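Local coordinates for protein 432aa long hypothetical deoxyribodipyrimidine photolyase (PDB 2E0I) that probably repairs ultraviolet-damaged DNA by using light to split cyclobutane pyrimidine dimers, and binds two FAD molecules, at residues T17-A22 with D27-V32; D206-N211 with G309-L314; Y214-H219 with E238-E243. All blocks are in the same frame, centred on the assembly; numbering follows the deposited sequence.

From the N terminus, contact 1 comes first. It closes a very short loop, with four residues between its segments, inside the parallel-sheet domain. It is finished well before the others begin. Contact 2 opens at 206-211, in the loop after helix 189-196, and closes only at helix 309-322. Contact 3, joining 214-219 to 238-243, is nested wholly inside that long loop, and the centres of the two lie about 14 Å apart. Both touch the same FAD molecule in the helical region. Contacts 1 and 2 lie on opposite sides of the chain's centre, with centres about 40 Å apart. Contact 1 ties a helix to the sheet; contacts 2 and 3 tie loops to helices round the cofactor.

Contact 1: residues T17-A22 with D27-V32; sequences TGLNYA and DRVIPV
Val29 meets Ala22 at its backbone carbonyl, the CG2 methyl of Val29 lying 3.5 Å from Ala22 O. The aromatic ring of this helix, Tyr21, is turned elsewhere: Thr17 CG2 sits at its edge, in the ring plane, and the ring stacks with Tyr124. The contact is small, and its side-chain part is apolar. Val29 points at the helix and splits its two methyls between two helix residues. CG2 faces the last residue of 17-22, where it also comes 4.2 Å from Ala22 CB. CG1 sits anti to the backbone N (chi1 170°), which turns it toward Leu19; there Leu19 CD1 makes a looser approach at 4.5 Å. The Leu19 CB starts out to one side, and the end of the chain swings nearer. The three residues are buried. Val29 also touches Cys3, and Leu19 touches Phe5, both on strand 2-7, which lies next to strand 28-35 in the sheet. Ala22 touches Tyr94, so the helix also packs on strands 2-7 and 92-96. Cys3 is joined by a disulfide to Cys26, in the turn between helix and strand. Strand 2-7, helix 17-25 and strand 28-35 make a beta-alpha-beta crossover, and the helix packs on a parallel sheet with strand order 3-2-1-4-5. This is characteristic of the Rossmann-like N-terminal domain of photolyases.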
loop_
_atom_site.group_PDB
_atom_site.type_symbol
_atom_site.label_atom_id
_atom_site.label_comp_id
_atom_site.label_asym_id
_atom_site.label_seq_id
_atom_site.Cartn_x
_atom_site.Cartn_y
_atom_site.Cartn_z
ATOM N N THR A 17 14.772 6.608 11.389
ATOM C CA THR A 17 15.606 5.846 12.315
ATOM C C THR A 17 17.001 5.498 11.807
ATOM O O THR A 17 18.009 5.975 12.333
ATOM C CB THR A 17 14.904 4.547 12.740
ATOM O OG1 THR A 17 13.558 4.844 13.145
ATOM C CG2 THR A 17 15.644 3.908 13.912
ATOM N N GLY A 18 17.061 4.666 10.781
ATOM C CA GLY A 18 18.347 4.276 10.255
ATOM C C GLY A 18 19.181 5.464 9.844
ATOM O O GLY A 18 20.383 5.513 10.102
ATOM N N LEU A 19 18.546 6.438 9.203
ATOM C CA LEU A 19 19.276 7.609 8.755
ATOM C C LEU A 19 19.846 8.351 9.955
ATOM O O LEU A 19 20.982 8.831 9.912
ATOM C CB LEU A 19 18.365 8.519 7.934
ATOM C CG LEU A 19 19.025 9.796 7.409
ATOM C CD1 LEU A 19 20.255 9.444 6.578
ATOM C CD2 LEU A 19 18.006 10.605 6.606
ATOM N N ASN A 20 19.062 8.434 11.031
ATOM C CA ASN A 20 19.507 9.111 12.247
ATOM C C ASN A 20 20.767 8.462 12.786
ATOM O O ASN A 20 21.759 9.147 13.017
ATOM C CB ASN A 20 18.435 9.076 13.326
ATOM C CG ASN A 20 17.387 10.133 13.132
ATOM O OD1 ASN A 20 17.625 11.159 12.490
ATOM N ND2 ASN A 20 16.219 9.906 13.709
ATOM N N TYR A 21 20.736 7.146 12.984
ATOM C CA TYR A 21 21.909 6.459 13.495
ATOM C C TYR A 21 23.087 6.680 12.572
ATOM O O TYR A 21 24.204 6.912 13.024
ATOM C CB TYR A 21 21.653 4.964 13.637
ATOM C CG TYR A 21 20.870 4.596 14.865
ATOM C CD1 TYR A 21 19.523 4.260 14.781
ATOM C CD2 TYR A 21 21.478 4.577 16.118
ATOM C CE1 TYR A 21 18.798 3.908 15.916
ATOM C CE2 TYR A 21 20.765 4.230 17.260
ATOM C CZ TYR A 21 19.427 3.895 17.152
ATOM O OH TYR A 21 18.722 3.535 18.274
ATOM N N ALA A 22 22.839 6.621 11.272
ATOM C CA ALA A 22 23.907 6.823 10.309
ATOM C C ALA A 22 24.561 8.187 10.498
ATOM O O ALA A 22 25.783 8.302 10.541
ATOM C CB ALA A 22 23.364 6.703 8.897
ATOM N N ASP A 27 31.056 10.069 10.127
ATOM C CA ASP A 27 31.441 11.445 9.857
ATOM C C ASP A 27 30.685 11.991 8.660
ATOM O O ASP A 27 30.107 13.079 8.716
ATOM C CB ASP A 27 32.943 11.538 9.594
ATOM C CG ASP A 27 33.768 11.066 10.778
ATOM O OD1 ASP A 27 33.539 11.580 11.900
ATOM O OD2 ASP A 27 34.640 10.186 10.584
ATOM N N ARG A 28 30.702 11.231 7.574
ATOM C CA ARG A 28 30.006 11.632 6.362
ATOM C C ARG A 28 29.023 10.515 5.979
ATOM O O ARG A 28 29.281 9.331 6.204
ATOM C CB ARG A 28 31.017 11.879 5.235
ATOM C CG ARG A 28 32.303 12.540 5.708
ATOM C CD ARG A 28 33.300 12.796 4.580
ATOM N NE ARG A 28 32.950 13.968 3.764
ATOM C CZ ARG A 28 33.705 14.459 2.773
ATOM N NH1 ARG A 28 34.868 13.886 2.459
ATOM N NH2 ARG A 28 33.297 15.528 2.086
ATOM N N VAL A 29 27.884 10.901 5.424
ATOM C CA VAL A 29 26.893 9.931 5.010
ATOM C C VAL A 29 26.458 10.208 3.577
ATOM O O VAL A 29 26.011 11.309 3.244
ATOM C CB VAL A 29 25.655 9.971 5.922
ATOM C CG1 VAL A 29 24.546 9.122 5.331
ATOM C CG2 VAL A 29 26.014 9.475 7.299
ATOM N N ILE A 30 26.595 9.206 2.723
ATOM C CA ILE A 30 26.191 9.360 1.337
ATOM C C ILE A 30 24.780 8.801 1.152
ATOM O O ILE A 30 24.553 7.600 1.305
ATOM C CB ILE A 30 27.162 8.630 0.394
ATOM C CG1 ILE A 30 28.573 9.188 0.579
ATOM C CG2 ILE A 30 26.716 8.809 -1.043
ATOM C CD1 ILE A 30 29.603 8.558 -0.312
ATOM N N PRO A 31 23.810 9.674 0.835
ATOM C CA PRO A 31 22.420 9.246 0.635
ATOM C C PRO A 31 22.269 8.536 -0.707
ATOM O O PRO A 31 22.522 9.108 -1.763
ATOM C CB PRO A 31 21.642 10.555 0.718
ATOM C CG PRO A 31 22.610 11.546 0.127
ATOM C CD PRO A 31 23.944 11.139 0.706
ATOM N N VAL A 32 21.842 7.283 -0.655
ATOM C CA VAL A 32 21.714 6.480 -1.857
ATOM C C VAL A 32 20.336 5.895 -2.105
ATOM O O VAL A 32 19.606 5.592 -1.170
ATOM C CB VAL A 32 22.721 5.293 -1.796
ATOM C CG1 VAL A 32 22.344 4.205 -2.786
ATOM C CG2 VAL A 32 24.126 5.788 -2.071
#

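Contact 2: residues D206-N211 with G309-L314; sequences DYPAEN and GRVRML. With FAD (flavin-adenine dinucleotide), chain E.
Asp206 and Arg310 meet in a salt bridge with their flat groups nearly perpendicular, carboxylate and guanidinium planes 85° apart. Asp206 OD1 approaches the guanidinium obliquely. Its hydrogen bond from Arg310 NH1 is weak, 3.2 Å long and bent to 131°. OD1 also lies beside the aliphatic part of the arginine. Arg310 CG is anti to the backbone N, and the chain then bends at chi2 (64°), which brings NH1 within reach of Asp206 OD1. Its NH2 has a firmer partner in Gln370 OE1. Beside this pair, Pro208 presents the CG corner of its ring to Val311, with CG 3.6 Å from Val311 CG2. Arg312 turns to FAD instead. The ribityl O2' lies 3.3 Å above one face of its guanidinium, offset toward the rim, and O4' comes over a face as well, 3.2 Å from Arg312 NH1. Its NH2 lies 3.3 Å from flavin C4X and forms a salt bridge with Asp340, while NH1 bonds to Ile307 O. With an alanine in place of Arg312, Asp340 would probably lose this charge partner, and a gap would be likely to open beside the flavin and the ribityl chain. Met313 CB adds a contact of 3.7 Å to the flavin methyl C8M. The start of helix 309-322 thus meets both the cofactor and the 206-211 loop. Two further helices complete the packing: Phe374 of helix 367-374 touches Asp206 and Arg310, and Phe380 of helix 379-384 touches Pro208 and Val311.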
loop_
_atom_site.group_PDB
_atom_site.type_symbol
_atom_site.label_atom_id
_atom_site.label_comp_id
_atom_site.label_asym_id
_atom_site.label_seq_id
_atom_site.Cartn_x
_atom_site.Cartn_y
_atom_site.Cartn_z
ATOM N N ASP A 206 -16.814 6.598 5.357
ATOM C CA ASP A 206 -17.323 5.555 4.470
ATOM C C ASP A 206 -17.971 6.099 3.213
ATOM O O ASP A 206 -18.034 5.416 2.202
ATOM C CB ASP A 206 -18.341 4.684 5.202
ATOM C CG ASP A 206 -17.711 3.838 6.291
ATOM O OD1 ASP A 206 -17.099 2.799 5.953
ATOM O OD2 ASP A 206 -17.820 4.220 7.483
ATOM N N TYR A 207 -18.450 7.330 3.271
ATOM C CA TYR A 207 -19.112 7.925 2.128
ATOM C C TYR A 207 -18.097 8.462 1.128
ATOM O O TYR A 207 -17.446 9.472 1.368
ATOM C CB TYR A 207 -20.042 9.019 2.626
ATOM C CG TYR A 207 -21.010 8.498 3.661
ATOM C CD1 TYR A 207 -22.302 8.106 3.310
ATOM C CD2 TYR A 207 -20.613 8.329 4.986
ATOM C CE1 TYR A 207 -23.172 7.555 4.257
ATOM C CE2 TYR A 207 -21.470 7.777 5.936
ATOM C CZ TYR A 207 -22.745 7.392 5.565
ATOM O OH TYR A 207 -23.573 6.820 6.506
ATOM N N PRO A 208 -17.955 7.778 -0.018
ATOM C CA PRO A 208 -17.023 8.151 -1.081
ATOM C C PRO A 208 -17.274 9.538 -1.634
ATOM O O PRO A 208 -16.335 10.267 -1.906
ATOM C CB PRO A 208 -17.251 7.081 -2.148
ATOM C CG PRO A 208 -17.825 5.942 -1.403
ATOM C CD PRO A 208 -18.740 6.598 -0.417
ATOM N N ALA A 209 -18.540 9.897 -1.816
ATOM C CA ALA A 209 -18.876 11.203 -2.365
ATOM C C ALA A 209 -18.319 12.322 -1.491
ATOM O O ALA A 209 -17.836 13.338 -1.992
ATOM C CB ALA A 209 -20.374 11.336 -2.506
ATOM N N GLU A 210 -18.390 12.141 -0.180
ATOM C CA GLU A 210 -17.857 13.135 0.741
ATOM C C GLU A 210 -16.329 13.054 0.675
ATOM O O GLU A 210 -15.777 12.212 -0.032
ATOM C CB GLU A 210 -18.388 12.866 2.156
ATOM C CG GLU A 210 -19.882 13.163 2.263
ATOM C CD GLU A 210 -20.514 12.717 3.571
ATOM O OE1 GLU A 210 -20.001 13.093 4.652
ATOM O OE2 GLU A 210 -21.542 11.999 3.516
ATOM N N ASN A 211 -15.630 13.924 1.383
ATOM C CA ASN A 211 -14.182 13.859 1.308
ATOM C C ASN A 211 -13.608 13.633 2.688
ATOM O O ASN A 211 -12.774 14.401 3.150
ATOM C CB ASN A 211 -13.635 15.156 0.724
ATOM C CG ASN A 211 -12.521 14.908 -0.257
ATOM O OD1 ASN A 211 -11.694 15.788 -0.516
ATOM N ND2 ASN A 211 -12.491 13.701 -0.824
ATOM N N GLY A 309 -11.384 2.941 1.707
ATOM C CA GLY A 309 -11.535 1.601 2.249
ATOM C C GLY A 309 -12.890 0.956 2.089
ATOM O O GLY A 309 -12.996 -0.259 1.993
ATOM N N ARG A 310 -13.934 1.767 2.063
ATOM C CA ARG A 310 -15.263 1.227 1.925
ATOM C C ARG A 310 -15.458 0.620 0.557
ATOM O O ARG A 310 -15.885 -0.521 0.436
ATOM C CB ARG A 310 -16.308 2.309 2.128
ATOM C CG ARG A 310 -17.657 1.708 2.358
ATOM C CD ARG A 310 -17.560 0.938 3.627
ATOM N NE ARG A 310 -18.702 0.086 3.881
ATOM C CZ ARG A 310 -18.945 -0.446 5.068
ATOM N NH1 ARG A 310 -18.128 -0.193 6.078
ATOM N NH2 ARG A 310 -19.987 -1.240 5.242
ATOM N N VAL A 311 -15.164 1.401 -0.478
ATOM C CA VAL A 311 -15.319 0.935 -1.847
ATOM C C VAL A 311 -14.341 -0.197 -2.101
ATOM O O VAL A 311 -14.670 -1.175 -2.767
ATOM C CB VAL A 311 -15.063 2.081 -2.849
ATOM C CG1 VAL A 311 -14.955 1.540 -4.269
ATOM C CG2 VAL A 311 -16.192 3.089 -2.771
ATOM N N ARG A 312 -13.142 -0.060 -1.547
ATOM C CA ARG A 312 -12.097 -1.058 -1.688
ATOM C C ARG A 312 -12.606 -2.448 -1.318
ATOM O O ARG A 312 -12.453 -3.382 -2.090
ATOM C CB ARG A 312 -10.922 -0.701 -0.791
ATOM C CG ARG A 312 -9.582 -0.688 -1.472
ATOM C CD ARG A 312 -8.873 0.632 -1.205
ATOM N NE ARG A 312 -7.427 0.472 -1.097
ATOM C CZ ARG A 312 -6.556 1.477 -1.055
ATOM N NH1 ARG A 312 -6.975 2.735 -1.114
ATOM N NH2 ARG A 312 -5.256 1.221 -0.957
ATOM N N MET A 313 -13.228 -2.594 -0.155
ATOM C CA MET A 313 -13.701 -3.913 0.221
ATOM C C MET A 313 -14.986 -4.360 -0.459
ATOM O O MET A 313 -15.232 -5.560 -0.588
ATOM C CB MET A 313 -13.824 -4.042 1.743
ATOM C CG MET A 313 -14.953 -3.307 2.397
ATOM S SD MET A 313 -14.942 -3.662 4.188
ATOM C CE MET A 313 -13.512 -2.594 4.732
ATOM N N LEU A 314 -15.806 -3.414 -0.904
ATOM C CA LEU A 314 -17.037 -3.778 -1.597
ATOM C C LEU A 314 -16.633 -4.417 -2.911
ATOM O O LEU A 314 -17.207 -5.413 -3.357
ATOM C CB LEU A 314 -17.902 -2.550 -1.896
ATOM C CG LEU A 314 -18.739 -1.986 -0.751
ATOM C CD1 LEU A 314 -19.635 -0.881 -1.265
ATOM C CD2 LEU A 314 -19.576 -3.101 -0.145
HETATM P PA FAD E . -8.436 6.774 5.539
HETATM O O1A FAD E . -8.398 8.251 5.446
HETATM O O2A FAD E . -9.482 5.992 6.233
HETATM O O5B FAD E . -7.276 6.671 6.651
HETATM C C5B FAD E . -7.187 5.562 7.548
HETATM C C4B FAD E . -5.731 5.111 7.677
HETATM O O4B FAD E . -5.606 3.984 8.560
HETATM C C3B FAD E . -5.210 4.666 6.309
HETATM O O3B FAD E . -4.527 5.765 5.700
HETATM C C2B FAD E . -4.174 3.624 6.727
HETATM O O2B FAD E . -3.015 4.277 7.248
HETATM C C1B FAD E . -4.936 2.925 7.854
HETATM N N9A FAD E . -5.944 1.971 7.332
HETATM C C8A FAD E . -7.245 2.196 7.155
HETATM N N7A FAD E . -7.842 1.073 6.759
HETATM C C5A FAD E . -6.914 0.124 6.679
HETATM C C6A FAD E . -6.916 -1.222 6.328
HETATM N N6A FAD E . -8.045 -1.838 5.993
HETATM N N1A FAD E . -5.759 -1.900 6.340
HETATM C C2A FAD E . -4.620 -1.320 6.681
HETATM N N3A FAD E . -4.583 -0.044 7.026
HETATM C C4A FAD E . -5.701 0.697 7.035
HETATM N N1 FAD E . -3.857 0.146 2.066
HETATM C C2 FAD E . -2.559 0.388 1.599
HETATM O O2 FAD E . -1.884 1.301 2.070
HETATM N N3 FAD E . -2.041 -0.378 0.547
HETATM C C4 FAD E . -2.832 -1.376 -0.034
HETATM O O4 FAD E . -2.358 -2.087 -0.918
HETATM C C4X FAD E . -4.126 -1.601 0.423
HETATM N N5 FAD E . -4.933 -2.542 -0.226
HETATM C C5X FAD E . -6.231 -2.795 0.235
HETATM C C6 FAD E . -7.008 -3.748 -0.417
HETATM C C7 FAD E . -8.286 -4.035 0.052
HETATM C C7M FAD E . -9.107 -5.109 -0.666
HETATM C C8 FAD E . -8.785 -3.363 1.166
HETATM C C8M FAD E . -10.177 -3.677 1.721
HETATM C C9 FAD E . -8.001 -2.411 1.810
HETATM C C9A FAD E . -6.716 -2.122 1.356
HETATM N N10 FAD E . -5.904 -1.177 2.010
HETATM C C10 FAD E . -4.647 -0.850 1.476
HETATM C "C1'" FAD E . -6.387 -0.496 3.239
HETATM C "C2'" FAD E . -7.145 0.825 3.080
HETATM O "O2'" FAD E . -8.235 0.671 2.168
HETATM C "C3'" FAD E . -6.237 1.972 2.628
HETATM O "O3'" FAD E . -5.127 2.077 3.523
HETATM C "C4'" FAD E . -6.986 3.306 2.627
HETATM O "O4'" FAD E . -8.136 3.227 1.781
HETATM C "C5'" FAD E . -6.082 4.443 2.144
HETATM O "O5'" FAD E . -6.807 5.674 2.046
HETATM P P FAD E . -6.795 6.757 3.237
HETATM O O1P FAD E . -5.387 6.996 3.623
HETATM O O2P FAD E . -7.602 7.912 2.783
HETATM O O3P FAD E . -7.547 5.993 4.442
#

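Contact 3: residues Y214-H219 with E238-E243; sequences YRLSPH and EEFVRE. With FAD (flavin-adenine dinucleotide), chain E.
Tyr214 and Phe240 face each other with CA atoms 9.5 Å apart, the tyrosine in the bend that leads into helix 217-221 and the phenylalanine in the first turns of helix 238-256. Their long side chains bridge the distance. The rings form a T-shaped pair: the edge of Phe240 points at the face of Tyr214, with ring centroids 4.8 Å apart and planes at 61°. Phe240 CG is anti to the backbone N (chi1 177°), which carries the ring out from the helix to the tyrosine. Phe240 CE1 comes over the Tyr214 face. Beyond it, Phe240 CZ meets Leu216 CD1 at 3.9 Å, the two side chains crossing at about a right angle. The phenylalanine ring thus touches two residues of the bend. Tyr214 OH bonds to Lys237 NZ. The backbone of this bend holds the FAD pyrophosphate. Tyr214 N donates to FAD O1A at 2.7 Å. Arg215 N donates to FAD O2P, also at 2.7 Å. Leu216 N (2.9 Å) and Ser217 N (3.2 Å) share FAD O1P. On the opposite segment, Glu243 OE1 lies 3.4 Å from C5B of the adenosine ribose, and its OE2 forms a salt bridge with Arg205. The contact therefore forms part of the wall round the diphosphate of a folded FAD, whose adenine bends back toward the flavin, as is characteristic of photolyases and cryptochromes.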
loop_
_atom_site.group_PDB
_atom_site.type_symbol
_atom_site.label_atom_id
_atom_site.label_comp_id
_atom_site.label_asym_id
_atom_site.label_seq_id
_atom_site.Cartn_x
_atom_site.Cartn_y
_atom_site.Cartn_z
ATOM N N TYR A 214 -8.194 10.802 4.724
ATOM C CA TYR A 214 -6.987 11.613 4.674
ATOM C C TYR A 214 -6.139 11.382 3.446
ATOM O O TYR A 214 -5.270 12.197 3.140
ATOM C CB TYR A 214 -6.113 11.380 5.900
ATOM C CG TYR A 214 -6.715 11.821 7.203
ATOM C CD1 TYR A 214 -7.572 10.985 7.921
ATOM C CD2 TYR A 214 -6.413 13.066 7.735
ATOM C CE1 TYR A 214 -8.108 11.381 9.142
ATOM C CE2 TYR A 214 -6.951 13.480 8.960
ATOM C CZ TYR A 214 -7.796 12.637 9.655
ATOM O OH TYR A 214 -8.342 13.060 10.847
ATOM N N ARG A 215 -6.382 10.278 2.747
ATOM C CA ARG A 215 -5.604 9.947 1.561
ATOM C C ARG A 215 -4.113 9.953 1.894
ATOM O O ARG A 215 -3.293 10.450 1.117
ATOM C CB ARG A 215 -5.888 10.954 0.449
ATOM C CG ARG A 215 -7.071 10.594 -0.410
ATOM C CD ARG A 215 -7.263 11.623 -1.494
ATOM N NE ARG A 215 -7.950 12.792 -0.955
ATOM C CZ ARG A 215 -7.596 14.048 -1.200
ATOM N NH1 ARG A 215 -6.547 14.305 -1.981
ATOM N NH2 ARG A 215 -8.297 15.043 -0.668
ATOM N N LEU A 216 -3.770 9.394 3.050
ATOM C CA LEU A 216 -2.385 9.344 3.496
ATOM C C LEU A 216 -1.613 8.069 3.178
ATOM O O LEU A 216 -0.382 8.072 3.235
ATOM C CB LEU A 216 -2.314 9.566 5.005
ATOM C CG LEU A 216 -2.295 10.981 5.584
ATOM C CD1 LEU A 216 -2.372 10.874 7.086
ATOM C CD2 LEU A 216 -1.025 11.720 5.182
ATOM N N SER A 217 -2.320 6.989 2.848
ATOM C CA SER A 217 -1.671 5.701 2.581
ATOM C C SER A 217 -0.414 5.760 1.705
ATOM O O SER A 217 0.637 5.233 2.073
ATOM C CB SER A 217 -2.674 4.729 1.979
ATOM O OG SER A 217 -3.365 5.360 0.921
ATOM N N PRO A 218 -0.489 6.414 0.537
ATOM C CA PRO A 218 0.735 6.444 -0.268
ATOM C C PRO A 218 1.910 7.138 0.447
ATOM O O PRO A 218 3.070 6.742 0.307
ATOM C CB PRO A 218 0.282 7.152 -1.542
ATOM C CG PRO A 218 -0.788 8.052 -1.051
ATOM C CD PRO A 218 -1.555 7.225 -0.078
ATOM N N HIS A 219 1.616 8.162 1.233
ATOM C CA HIS A 219 2.671 8.868 1.949
ATOM C C HIS A 219 3.261 8.010 3.083
ATOM O O HIS A 219 4.466 8.074 3.370
ATOM C CB HIS A 219 2.121 10.184 2.491
ATOM C CG HIS A 219 1.888 11.210 1.430
ATOM N ND1 HIS A 219 2.888 12.034 0.961
ATOM C CD2 HIS A 219 0.785 11.508 0.702
ATOM C CE1 HIS A 219 2.414 12.796 -0.009
ATOM N NE2 HIS A 219 1.139 12.495 -0.186
ATOM N N GLU A 238 -8.875 8.794 18.300
ATOM C CA GLU A 238 -8.927 7.354 18.511
ATOM C C GLU A 238 -9.215 6.529 17.255
ATOM O O GLU A 238 -8.528 5.540 17.001
ATOM C CB GLU A 238 -9.955 7.033 19.605
ATOM C CG GLU A 238 -11.396 7.393 19.245
ATOM C CD GLU A 238 -11.566 8.854 18.780
ATOM O OE1 GLU A 238 -11.304 9.786 19.589
ATOM O OE2 GLU A 238 -11.961 9.066 17.600
ATOM N N GLU A 239 -10.214 6.933 16.472
ATOM C CA GLU A 239 -10.575 6.208 15.250
ATOM C C GLU A 239 -9.422 6.115 14.252
ATOM O O GLU A 239 -9.148 5.046 13.693
ATOM C CB GLU A 239 -11.757 6.885 14.556
ATOM C CG GLU A 239 -13.080 6.821 15.294
ATOM C CD GLU A 239 -13.586 5.402 15.467
ATOM O OE1 GLU A 239 -13.248 4.766 16.492
ATOM O OE2 GLU A 239 -14.314 4.919 14.571
ATOM N N PHE A 240 -8.763 7.246 14.026
ATOM C CA PHE A 240 -7.650 7.307 13.095
ATOM C C PHE A 240 -6.448 6.530 13.610
ATOM O O PHE A 240 -5.788 5.812 12.849
ATOM C CB PHE A 240 -7.255 8.758 12.853
ATOM C CG PHE A 240 -6.070 8.920 11.951
ATOM C CD1 PHE A 240 -6.225 8.901 10.572
ATOM C CD2 PHE A 240 -4.789 9.074 12.487
ATOM C CE1 PHE A 240 -5.132 9.034 9.739
ATOM C CE2 PHE A 240 -3.681 9.208 11.662
ATOM C CZ PHE A 240 -3.853 9.187 10.284
ATOM N N VAL A 241 -6.155 6.678 14.898
ATOM C CA VAL A 241 -5.025 5.969 15.485
ATOM C C VAL A 241 -5.232 4.445 15.465
ATOM O O VAL A 241 -4.286 3.691 15.231
ATOM C CB VAL A 241 -4.756 6.434 16.933
ATOM C CG1 VAL A 241 -3.620 5.637 17.536
ATOM C CG2 VAL A 241 -4.390 7.895 16.936
ATOM N N ARG A 242 -6.458 3.984 15.693
ATOM C CA ARG A 242 -6.693 2.549 15.682
ATOM C C ARG A 242 -6.487 2.034 14.266
ATOM O O ARG A 242 -5.929 0.954 14.065
ATOM C CB ARG A 242 -8.109 2.208 16.150
ATOM C CG ARG A 242 -8.261 0.772 16.667
ATOM C CD ARG A 242 -9.719 0.407 16.909
ATOM N NE ARG A 242 -10.469 0.521 15.671
ATOM C CZ ARG A 242 -11.366 1.459 15.374
ATOM N NH1 ARG A 242 -11.951 1.429 14.180
ATOM N NH2 ARG A 242 -11.708 2.399 16.248
ATOM N N GLU A 243 -6.929 2.802 13.278
ATOM C CA GLU A 243 -6.762 2.352 11.912
ATOM C C GLU A 243 -5.305 2.393 11.483
ATOM O O GLU A 243 -4.870 1.619 10.641
ATOM C CB GLU A 243 -7.673 3.152 10.972
ATOM C CG GLU A 243 -9.026 2.440 10.790
ATOM C CD GLU A 243 -10.061 3.237 10.014
ATOM O OE1 GLU A 243 -9.719 3.789 8.934
ATOM O OE2 GLU A 243 -11.226 3.291 10.487
HETATM P PA FAD E . -8.436 6.774 5.539
HETATM O O1A FAD E . -8.398 8.251 5.446
HETATM O O2A FAD E . -9.482 5.992 6.233
HETATM O O5B FAD E . -7.276 6.671 6.651
HETATM C C5B FAD E . -7.187 5.562 7.548
HETATM C C4B FAD E . -5.731 5.111 7.677
HETATM O O4B FAD E . -5.606 3.984 8.560
HETATM C C3B FAD E . -5.210 4.666 6.309
HETATM O O3B FAD E . -4.527 5.765 5.700
HETATM C C2B FAD E . -4.174 3.624 6.727
HETATM O O2B FAD E . -3.015 4.277 7.248
HETATM C C1B FAD E . -4.936 2.925 7.854
HETATM N N9A FAD E . -5.944 1.971 7.332
HETATM C C8A FAD E . -7.245 2.196 7.155
HETATM N N7A FAD E . -7.842 1.073 6.759
HETATM C C5A FAD E . -6.914 0.124 6.679
HETATM C C6A FAD E . -6.916 -1.222 6.328
HETATM N N6A FAD E . -8.045 -1.838 5.993
HETATM N N1A FAD E . -5.759 -1.900 6.340
HETATM C C2A FAD E . -4.620 -1.320 6.681
HETATM N N3A FAD E . -4.583 -0.044 7.026
HETATM C C4A FAD E . -5.701 0.697 7.035
HETATM N N1 FAD E . -3.857 0.146 2.066
HETATM C C2 FAD E . -2.559 0.388 1.599
HETATM O O2 FAD E . -1.884 1.301 2.070
HETATM N N3 FAD E . -2.041 -0.378 0.547
HETATM C C4 FAD E . -2.832 -1.376 -0.034
HETATM O O4 FAD E . -2.358 -2.087 -0.918
HETATM C C4X FAD E . -4.126 -1.601 0.423
HETATM N N5 FAD E . -4.933 -2.542 -0.226
HETATM C C5X FAD E . -6.231 -2.795 0.235
HETATM C C6 FAD E . -7.008 -3.748 -0.417
HETATM C C7 FAD E . -8.286 -4.035 0.052
HETATM C C7M FAD E . -9.107 -5.109 -0.666
HETATM C C8 FAD E . -8.785 -3.363 1.166
HETATM C C8M FAD E . -10.177 -3.677 1.721
HETATM C C9 FAD E . -8.001 -2.411 1.810
HETATM C C9A FAD E . -6.716 -2.122 1.356
HETATM N N10 FAD E . -5.904 -1.177 2.010
HETATM C C10 FAD E . -4.647 -0.850 1.476
HETATM C "C1'" FAD E . -6.387 -0.496 3.239
HETATM C "C2'" FAD E . -7.145 0.825 3.080
HETATM O "O2'" FAD E . -8.235 0.671 2.168
HETATM C "C3'" FAD E . -6.237 1.972 2.628
HETATM O "O3'" FAD E . -5.127 2.077 3.523
HETATM C "C4'" FAD E . -6.986 3.306 2.627
HETATM O "O4'" FAD E . -8.136 3.227 1.781
HETATM C "C5'" FAD E . -6.082 4.443 2.144
HETATM O "O5'" FAD E . -6.807 5.674 2.046
HETATM P P FAD E . -6.795 6.757 3.237
HETATM O O1P FAD E . -5.387 6.996 3.623
HETATM O O2P FAD E . -7.602 7.912 2.783
HETATM O O3P FAD E . -7.547 5.993 4.442
#